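Local coordinates for protein prolyl endopeptidase (Myxococcus xanthus, PDB 2BKL) that probably hydrolyses oligopeptides on the carboxyl side of proline and, less often, alanine, as a serine peptidase of the prolyl oligopeptidase family, at residues T223-Q231 with S570-Y578; Y244-Y255 with L266-V277. One frame throughout, in Å; residues are numbered along the deposited sequence.

Interaction 1: residues T223-Q231 with S570-Y578; sequences TGDPTTFLQ and SGRTWIPEY. With ZAH (N-[(benzyloxy)carbonyl]-L-alanyl-L-proline), chain C.
Phe229 meets Thr573 where the two segments close on each other. The two side chains cross at about a right angle, and Phe229 CZ comes 3.6 Å from Thr573 CB. Pro226 lies alongside Arg572, its CG 3.7 Å from Arg572 CD. Thr227 rests against Ile575 and Pro576, its CG2 on Ile575 CB and its CB on Pro576 CD; its CA makes a CH···O contact of 3.4 Å with Arg572 O. No direct hydrogen bond joins the segments. Instead a water donates to both Thr227 O and Thr573 O. Behind this shell, Asp225 OD1 takes Thr227 N, an Asx turn, and Thr227 OG1, both from one face of the carboxylate. Ser570 O takes Thr573 N and OG1. Thr573 OG1 sits between its own N and C (chi1 68°), which lets it reach back to Ser570 O. Arg572 carries its guanidinium away to Asp196 and Glu582. Trp574 faces the ligand. Its NE1 donates to O16 of the bound Z-Ala-Pro at 2.9 Å and 163°. The ligand's proline ring lies on one face of the indole, with Thr573 OG1 and Ser570 O over the other. A leucine in place of Trp574 would probably leave O16 without this donor and the proline ring without its flat floor. This is the proline-binding site of a prolyl oligopeptidase, at the interface of the beta-propeller and the alpha/beta-hydrolase domain.

Interaction 2: residues Y244-Y255 with L266-V277; sequences YILRGWSENDVY and LLVKGVGAKYEV. With ZAH (N-[(benzyloxy)carbonyl]-L-alanyl-L-proline), chain C.
Strand 251-255 pairs antiparallel with strand 266-269, their axes 4.7 Å apart at 172°, and a classic beta bulge sets Leu267 and Val268 opposite Val254. Val254 O accepts from Leu267 N at 2.8 Å, and Val254 N donates to Val268 O. Val254 then packs CG1 against Leu267 CD2 and Val277 CG2, and CG2 against Tyr275 CB. On the other face of the sheet, Leu266 CD1 sits over the Tyr255 ring, 3.9 Å from its centroid. Asn252 bridges to the next strand with both ends of its amide. OD1 takes Tyr275 N at 2.9 Å, and ND2 gives to a lone pair of Tyr275 O at 3.0 Å. Its CG lies between its own N and C (chi1 69°), which turns the amide towards Tyr275. Tyr244 OH accepts from Val277 N at 2.9 Å, at the edge of the phenol ring, near its plane. Arg247 holds Asp253 end-on with NH1 and NH2 and gives NE to Glu251 OE2. These carboxylates also serve the facing segment: Asp253 OD1 takes Gly270 N, and Glu251 OE1 takes Gly272 N at 2.8 Å. The two bonds from Arg247 probably help keep Asp253 ionised. Lys274 NZ reaches Trp249 O. The Trp249 ring comes to the ligand, CZ2 lying 3.5 Å from N14, and meets Phe456 edge-to-face. The contact joins two successive propeller blades: strands 229-234 and 283-288 flank it, and helix 491-495 of the hydrolase domain touches Trp249 and Ser250.

From the N terminus, the chain passes 223-231, the first half of interaction 1, and enters strand 229-234. After a short connection it enters strand 241-247, where interaction 2 begins. Interaction 2 closes a short loop, with 10 residues between its segments, and ties one four-stranded blade to strand 275-280 of the next. Interaction 1 closes much later, at 570-578 in the hydrolase domain, with 338 residues between its segments. Interaction 2 is therefore nested within it, and the two do not cross. They share a blade: Phe229 O and Leu246 N, and Gln231 O and Tyr244 N, are probably hydrogen-bonded. Their centres lie about 13 Å apart, and both reach the bound Z-Ala-Pro at the domain interface.

Interaction 1: residues T223-Q231 with S570-Y578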
# COMPACT_ATOMS: atom_id res chain seq x y z
N THR A 223 20.22 -0.26 -13.07
CA THR A 223 21.18 -0.01 -12.02
C THR A 223 21.99 -1.25 -11.69
O THR A 223 23.08 -1.14 -11.16
CB THR A 223 20.49 0.41 -10.71
OG1 THR A 223 19.69 -0.67 -10.21
CG2 THR A 223 19.56 1.61 -10.92
N GLY A 224 21.44 -2.42 -11.96
CA GLY A 224 22.07 -3.65 -11.55
C GLY A 224 22.05 -3.94 -10.05
O GLY A 224 22.78 -4.79 -9.56
N ASP A 225 21.21 -3.21 -9.32
CA ASP A 225 21.16 -3.26 -7.88
C ASP A 225 19.73 -3.56 -7.45
O ASP A 225 18.85 -2.71 -7.59
CB ASP A 225 21.60 -1.90 -7.34
CG ASP A 225 21.72 -1.86 -5.85
OD1 ASP A 225 21.22 -2.80 -5.19
OD2 ASP A 225 22.35 -0.93 -5.26
N PRO A 226 19.48 -4.76 -6.95
CA PRO A 226 18.11 -5.17 -6.64
C PRO A 226 17.59 -4.52 -5.35
O PRO A 226 16.46 -4.82 -4.94
CB PRO A 226 18.23 -6.69 -6.50
CG PRO A 226 19.62 -6.88 -5.99
CD PRO A 226 20.47 -5.83 -6.67
N THR A 227 18.41 -3.69 -4.69
CA THR A 227 17.92 -2.92 -3.56
C THR A 227 17.40 -1.56 -3.97
O THR A 227 17.14 -0.73 -3.09
CB THR A 227 18.97 -2.76 -2.44
OG1 THR A 227 20.05 -1.90 -2.88
CG2 THR A 227 19.58 -4.10 -2.05
N THR A 228 17.26 -1.31 -5.26
CA THR A 228 16.75 -0.06 -5.79
C THR A 228 15.51 -0.25 -6.64
O THR A 228 15.21 -1.35 -7.08
CB THR A 228 17.78 0.65 -6.66
OG1 THR A 228 18.04 -0.15 -7.83
CG2 THR A 228 19.10 0.80 -5.91
N PHE A 229 14.83 0.86 -6.89
CA PHE A 229 13.86 0.98 -7.98
C PHE A 229 14.35 2.02 -8.98
O PHE A 229 14.96 3.01 -8.62
CB PHE A 229 12.48 1.40 -7.49
CG PHE A 229 11.85 0.46 -6.50
CD1 PHE A 229 12.09 0.58 -5.12
CD2 PHE A 229 11.01 -0.55 -6.93
CE1 PHE A 229 11.48 -0.30 -4.22
CE2 PHE A 229 10.41 -1.44 -6.03
CZ PHE A 229 10.64 -1.30 -4.68
N LEU A 230 14.01 1.84 -10.24
CA LEU A 230 14.28 2.84 -11.26
C LEU A 230 12.94 3.34 -11.78
O LEU A 230 12.11 2.55 -12.20
CB LEU A 230 15.09 2.22 -12.39
CG LEU A 230 15.67 3.18 -13.42
CD1 LEU A 230 16.83 3.98 -12.85
CD2 LEU A 230 16.12 2.39 -14.65
N GLN A 231 12.73 4.65 -11.76
CA GLN A 231 11.45 5.21 -12.20
C GLN A 231 11.67 6.44 -13.04
O GLN A 231 12.62 7.19 -12.82
CB GLN A 231 10.62 5.58 -10.97
CG GLN A 231 9.13 5.72 -11.22
CD GLN A 231 8.37 6.04 -9.94
OE1 GLN A 231 8.71 5.54 -8.85
NE2 GLN A 231 7.35 6.90 -10.07
N SER A 570 10.33 -10.20 -4.05
CA SER A 570 10.81 -8.83 -4.10
C SER A 570 11.64 -8.41 -2.87
O SER A 570 11.90 -7.23 -2.66
CB SER A 570 9.59 -7.87 -4.24
OG SER A 570 8.92 -8.16 -5.46
N GLY A 571 12.06 -9.37 -2.05
CA GLY A 571 12.69 -9.06 -0.79
C GLY A 571 13.86 -8.12 -0.80
O GLY A 571 14.02 -7.32 0.10
N ARG A 572 14.75 -8.19 -1.80
CA ARG A 572 15.92 -7.32 -1.79
C ARG A 572 15.54 -5.85 -1.87
O ARG A 572 16.28 -4.99 -1.38
CB ARG A 572 16.91 -7.72 -2.88
CG ARG A 572 17.52 -9.08 -2.61
CD ARG A 572 18.67 -9.42 -3.52
NE ARG A 572 19.27 -10.69 -3.12
CZ ARG A 572 20.12 -10.84 -2.11
NH1 ARG A 572 20.50 -9.83 -1.36
NH2 ARG A 572 20.54 -12.06 -1.81
N THR A 573 14.37 -5.54 -2.41
CA THR A 573 13.96 -4.15 -2.49
C THR A 573 13.65 -3.55 -1.13
O THR A 573 13.55 -2.32 -1.04
CB THR A 573 12.73 -3.93 -3.43
OG1 THR A 573 11.55 -4.53 -2.89
CG2 THR A 573 12.97 -4.52 -4.84
N TRP A 574 13.47 -4.40 -0.11
CA TRP A 574 13.21 -3.90 1.25
C TRP A 574 14.45 -3.89 2.13
O TRP A 574 14.36 -3.46 3.28
CB TRP A 574 12.07 -4.68 1.93
CG TRP A 574 10.91 -4.78 0.99
CD1 TRP A 574 10.37 -3.77 0.27
CD2 TRP A 574 10.17 -5.95 0.69
NE1 TRP A 574 9.35 -4.24 -0.52
CE2 TRP A 574 9.21 -5.58 -0.28
CE3 TRP A 574 10.23 -7.28 1.11
CZ2 TRP A 574 8.34 -6.50 -0.85
CZ3 TRP A 574 9.35 -8.21 0.52
CH2 TRP A 574 8.42 -7.79 -0.44
N ILE A 575 15.60 -4.27 1.60
CA ILE A 575 16.82 -4.19 2.38
C ILE A 575 17.12 -2.77 2.92
O ILE A 575 17.56 -2.64 4.06
CB ILE A 575 18.00 -4.79 1.59
CG1 ILE A 575 17.85 -6.34 1.56
CG2 ILE A 575 19.37 -4.39 2.18
CD1 ILE A 575 18.84 -7.07 0.64
N PRO A 576 16.84 -1.71 2.16
CA PRO A 576 17.05 -0.37 2.72
C PRO A 576 16.21 -0.03 3.94
O PRO A 576 16.53 0.93 4.67
CB PRO A 576 16.71 0.56 1.54
CG PRO A 576 17.02 -0.29 0.33
CD PRO A 576 16.49 -1.66 0.73
N GLU A 577 15.11 -0.77 4.14
CA GLU A 577 14.21 -0.58 5.28
C GLU A 577 14.53 -1.50 6.47
O GLU A 577 14.53 -1.07 7.62
CB GLU A 577 12.74 -0.80 4.86
CG GLU A 577 11.71 -0.44 5.90
CD GLU A 577 11.42 1.05 6.06
OE1 GLU A 577 11.95 1.89 5.31
OE2 GLU A 577 10.62 1.37 6.97
N TYR A 578 14.82 -2.77 6.20
CA TYR A 578 15.01 -3.76 7.25
C TYR A 578 16.47 -4.13 7.53
O TYR A 578 16.80 -4.56 8.62
CB TYR A 578 14.32 -5.05 6.87
CG TYR A 578 12.83 -5.03 6.73
CD1 TYR A 578 12.01 -4.57 7.76
CD2 TYR A 578 12.21 -5.53 5.59
CE1 TYR A 578 10.64 -4.60 7.65
CE2 TYR A 578 10.81 -5.58 5.47
CZ TYR A 578 10.02 -5.11 6.51
OH TYR A 578 8.66 -5.17 6.37
C1 ZAH C . 4.05 -5.17 2.35
O2 ZAH C . 4.24 -4.35 3.48
C3 ZAH C . 5.32 -5.31 1.47
C4 ZAH C . 6.46 -5.99 2.23
C5 ZAH C . 7.28 -4.88 2.88
C6 ZAH C . 7.05 -3.63 2.06
N7 ZAH C . 5.98 -4.02 1.15
C8 ZAH C . 5.55 -3.23 0.16
O9 ZAH C . 4.62 -3.71 -0.65
C10 ZAH C . 6.30 -1.94 -0.22
C11 ZAH C . 5.72 -0.88 0.72
N14 ZAH C . 6.02 -1.54 -1.58
C15 ZAH C . 6.56 -2.17 -2.60
O16 ZAH C . 7.44 -3.12 -2.43
O17 ZAH C . 6.19 -1.75 -3.92
C18 ZAH C . 6.71 -2.60 -4.98
C19 ZAH C . 6.05 -2.30 -6.33
C20 ZAH C . 6.28 -1.05 -6.93
C21 ZAH C . 5.68 -0.76 -8.16
C22 ZAH C . 4.88 -1.72 -8.79
C23 ZAH C . 4.67 -2.97 -8.20
C24 ZAH C . 5.26 -3.26 -6.97
O HOH W 1 14.44 -0.18 -2.64

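Interaction 2: residues Y244-Y255 with L266-V277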
# COMPACT_ATOMS: atom_id res chain seq x y z
N TYR A 244 14.63 8.64 -11.70
CA TYR A 244 14.89 8.49 -10.28
C TYR A 244 15.54 7.14 -9.99
O TYR A 244 15.11 6.13 -10.54
CB TYR A 244 13.57 8.55 -9.52
CG TYR A 244 12.79 9.85 -9.60
CD1 TYR A 244 13.00 10.85 -8.68
CD2 TYR A 244 11.81 10.03 -10.55
CE1 TYR A 244 12.29 12.01 -8.72
CE2 TYR A 244 11.09 11.21 -10.60
CZ TYR A 244 11.33 12.19 -9.69
OH TYR A 244 10.61 13.37 -9.71
N ILE A 245 16.59 7.13 -9.18
CA ILE A 245 17.10 5.90 -8.58
C ILE A 245 16.67 5.95 -7.12
O ILE A 245 17.17 6.78 -6.34
CB ILE A 245 18.63 5.78 -8.73
CG1 ILE A 245 19.03 5.79 -10.22
CG2 ILE A 245 19.10 4.52 -8.02
CD1 ILE A 245 20.51 5.78 -10.45
N LEU A 246 15.70 5.11 -6.77
CA LEU A 246 15.09 5.10 -5.46
C LEU A 246 15.82 4.06 -4.60
O LEU A 246 15.86 2.89 -4.94
CB LEU A 246 13.61 4.74 -5.55
CG LEU A 246 12.78 5.64 -6.48
CD1 LEU A 246 11.31 5.16 -6.55
CD2 LEU A 246 12.81 7.08 -5.98
N ARG A 247 16.45 4.50 -3.51
CA ARG A 247 17.06 3.59 -2.55
C ARG A 247 16.10 3.42 -1.39
O ARG A 247 16.14 4.14 -0.38
CB ARG A 247 18.42 4.10 -2.12
CG ARG A 247 19.46 3.91 -3.22
CD ARG A 247 20.87 4.25 -2.78
NE ARG A 247 20.92 5.68 -2.58
CZ ARG A 247 21.02 6.55 -3.56
NH1 ARG A 247 21.12 6.10 -4.82
NH2 ARG A 247 21.01 7.85 -3.30
N GLY A 248 15.19 2.47 -1.54
CA GLY A 248 14.12 2.24 -0.59
C GLY A 248 13.24 3.47 -0.51
O GLY A 248 12.89 4.08 -1.53
N TRP A 249 12.86 3.79 0.72
CA TRP A 249 11.92 4.85 1.03
C TRP A 249 12.61 6.00 1.77
O TRP A 249 11.94 6.85 2.35
CB TRP A 249 10.77 4.23 1.86
CG TRP A 249 9.83 3.42 1.01
CD1 TRP A 249 8.61 3.81 0.54
CD2 TRP A 249 10.07 2.11 0.42
NE1 TRP A 249 8.07 2.84 -0.26
CE2 TRP A 249 8.94 1.79 -0.34
CE3 TRP A 249 11.10 1.16 0.52
CZ2 TRP A 249 8.81 0.58 -1.02
CZ3 TRP A 249 10.96 -0.05 -0.20
CH2 TRP A 249 9.83 -0.31 -0.94
N SER A 250 13.94 6.06 1.76
CA SER A 250 14.65 7.08 2.55
C SER A 250 15.54 8.00 1.78
O SER A 250 15.88 9.08 2.28
CB SER A 250 15.51 6.43 3.62
OG SER A 250 14.71 5.50 4.33
N GLU A 251 15.96 7.59 0.59
CA GLU A 251 16.83 8.45 -0.20
C GLU A 251 16.72 8.12 -1.66
O GLU A 251 16.30 7.02 -2.01
CB GLU A 251 18.29 8.43 0.31
CG GLU A 251 19.06 7.17 0.03
CD GLU A 251 20.54 7.25 0.44
OE1 GLU A 251 20.91 7.84 1.49
OE2 GLU A 251 21.35 6.67 -0.29
N ASN A 252 16.97 9.10 -2.50
CA ASN A 252 17.01 8.86 -3.94
C ASN A 252 17.89 9.86 -4.65
O ASN A 252 18.24 10.91 -4.12
CB ASN A 252 15.60 8.87 -4.56
CG ASN A 252 14.96 10.23 -4.56
OD1 ASN A 252 14.34 10.62 -3.56
ND2 ASN A 252 15.01 10.93 -5.69
N ASP A 253 18.25 9.50 -5.88
CA ASP A 253 18.92 10.39 -6.81
C ASP A 253 17.94 10.85 -7.84
O ASP A 253 16.96 10.16 -8.15
CB ASP A 253 20.03 9.64 -7.54
CG ASP A 253 21.08 9.09 -6.62
OD1 ASP A 253 21.28 9.65 -5.52
OD2 ASP A 253 21.76 8.09 -6.94
N VAL A 254 18.24 11.98 -8.48
CA VAL A 254 17.45 12.47 -9.60
C VAL A 254 18.38 12.86 -10.76
O VAL A 254 19.29 13.66 -10.56
CB VAL A 254 16.58 13.69 -9.23
CG1 VAL A 254 15.72 14.09 -10.42
CG2 VAL A 254 15.69 13.37 -8.04
N TYR A 255 18.12 12.28 -11.92
CA TYR A 255 18.76 12.64 -13.18
C TYR A 255 17.73 13.24 -14.12
O TYR A 255 16.54 12.95 -14.05
CB TYR A 255 19.39 11.40 -13.82
CG TYR A 255 20.56 10.85 -13.01
CD1 TYR A 255 20.35 9.99 -11.93
CD2 TYR A 255 21.87 11.19 -13.32
CE1 TYR A 255 21.42 9.50 -11.19
CE2 TYR A 255 22.94 10.69 -12.59
CZ TYR A 255 22.71 9.86 -11.52
OH TYR A 255 23.79 9.37 -10.80
N LEU A 266 22.99 15.03 -13.68
CA LEU A 266 22.64 14.80 -12.28
C LEU A 266 22.02 16.03 -11.69
O LEU A 266 22.66 17.06 -11.63
CB LEU A 266 23.88 14.45 -11.47
CG LEU A 266 23.73 14.20 -9.97
CD1 LEU A 266 22.90 12.96 -9.71
CD2 LEU A 266 25.13 14.09 -9.32
N LEU A 267 20.76 15.93 -11.27
CA LEU A 267 20.18 17.02 -10.48
C LEU A 267 20.70 16.99 -9.05
O LEU A 267 21.16 18.02 -8.52
CB LEU A 267 18.67 17.00 -10.49
CG LEU A 267 18.00 18.11 -9.71
CD1 LEU A 267 18.28 19.50 -10.33
CD2 LEU A 267 16.52 17.84 -9.64
N VAL A 268 20.60 15.83 -8.41
CA VAL A 268 21.03 15.67 -7.04
C VAL A 268 21.22 14.21 -6.70
O VAL A 268 20.50 13.34 -7.19
CB VAL A 268 20.03 16.33 -6.05
CG1 VAL A 268 18.64 15.72 -6.14
CG2 VAL A 268 20.55 16.25 -4.63
N LYS A 269 22.27 13.93 -5.94
CA LYS A 269 22.55 12.61 -5.41
C LYS A 269 22.16 12.66 -3.95
O LYS A 269 22.77 13.39 -3.16
CB LYS A 269 24.04 12.29 -5.58
CG LYS A 269 24.47 10.91 -5.08
CD LYS A 269 25.50 10.27 -6.05
CE LYS A 269 26.56 9.46 -5.30
NZ LYS A 269 27.48 8.72 -6.23
N GLY A 270 21.12 11.95 -3.57
CA GLY A 270 20.62 12.01 -2.22
C GLY A 270 21.49 11.24 -1.24
O GLY A 270 21.89 10.10 -1.51
N VAL A 271 21.78 11.89 -0.12
CA VAL A 271 22.52 11.31 0.99
C VAL A 271 21.65 11.46 2.21
O VAL A 271 21.60 12.53 2.84
CB VAL A 271 23.89 12.01 1.15
CG1 VAL A 271 24.69 11.34 2.28
CG2 VAL A 271 24.64 11.98 -0.15
N GLY A 272 20.86 10.44 2.48
CA GLY A 272 19.92 10.47 3.57
C GLY A 272 18.78 11.46 3.35
O GLY A 272 18.15 11.94 4.30
N ALA A 273 18.51 11.76 2.09
CA ALA A 273 17.42 12.68 1.71
C ALA A 273 16.77 12.21 0.40
O ALA A 273 17.42 11.60 -0.45
CB ALA A 273 17.96 14.10 1.53
N LYS A 274 15.47 12.49 0.30
CA LYS A 274 14.67 12.23 -0.88
C LYS A 274 14.30 13.50 -1.58
O LYS A 274 14.19 14.56 -0.95
CB LYS A 274 13.38 11.49 -0.52
CG LYS A 274 13.61 10.13 0.02
CD LYS A 274 12.28 9.46 0.42
CE LYS A 274 11.78 10.04 1.72
NZ LYS A 274 10.56 9.36 2.19
N TYR A 275 14.04 13.37 -2.87
CA TYR A 275 13.73 14.48 -3.75
C TYR A 275 12.73 14.04 -4.80
O TYR A 275 12.97 13.06 -5.50
CB TYR A 275 14.97 15.00 -4.47
CG TYR A 275 16.10 15.35 -3.58
CD1 TYR A 275 16.96 14.37 -3.08
CD2 TYR A 275 16.37 16.68 -3.26
CE1 TYR A 275 18.03 14.71 -2.23
CE2 TYR A 275 17.43 17.02 -2.42
CZ TYR A 275 18.25 16.03 -1.90
OH TYR A 275 19.31 16.36 -1.07
N GLU A 276 11.63 14.77 -4.94
CA GLU A 276 10.63 14.56 -5.99
C GLU A 276 10.50 15.85 -6.76
O GLU A 276 10.42 16.92 -6.17
CB GLU A 276 9.30 14.20 -5.34
CG GLU A 276 8.18 13.93 -6.33
CD GLU A 276 6.83 13.79 -5.65
OE1 GLU A 276 6.77 13.31 -4.49
OE2 GLU A 276 5.82 14.15 -6.26
N VAL A 277 10.48 15.77 -8.09
CA VAL A 277 10.52 16.95 -8.94
C VAL A 277 9.34 17.01 -9.90
O VAL A 277 8.93 15.99 -10.49
CB VAL A 277 11.82 16.99 -9.78
CG1 VAL A 277 11.93 18.32 -10.50
CG2 VAL A 277 13.00 16.70 -8.93
C1 ZAH C . 4.05 -5.17 2.35
O2 ZAH C . 4.24 -4.35 3.48
C3 ZAH C . 5.32 -5.31 1.47
C4 ZAH C . 6.46 -5.99 2.23
C5 ZAH C . 7.28 -4.88 2.88
C6 ZAH C . 7.05 -3.63 2.06
N7 ZAH C . 5.98 -4.02 1.15
C8 ZAH C . 5.55 -3.23 0.16
O9 ZAH C . 4.62 -3.71 -0.65
C10 ZAH C . 6.30 -1.94 -0.22
C11 ZAH C . 5.72 -0.88 0.72
N14 ZAH C . 6.02 -1.54 -1.58
C15 ZAH C . 6.56 -2.17 -2.60
O16 ZAH C . 7.44 -3.12 -2.43
O17 ZAH C . 6.19 -1.75 -3.92
C18 ZAH C . 6.71 -2.60 -4.98
C19 ZAH C . 6.05 -2.30 -6.33
C20 ZAH C . 6.28 -1.05 -6.93
C21 ZAH C . 5.68 -0.76 -8.16
C22 ZAH C . 4.88 -1.72 -8.79
C23 ZAH C . 4.67 -2.97 -8.20
C24 ZAH C . 5.26 -3.26 -6.97
O HOH W 2 8.05 12.93 -10.45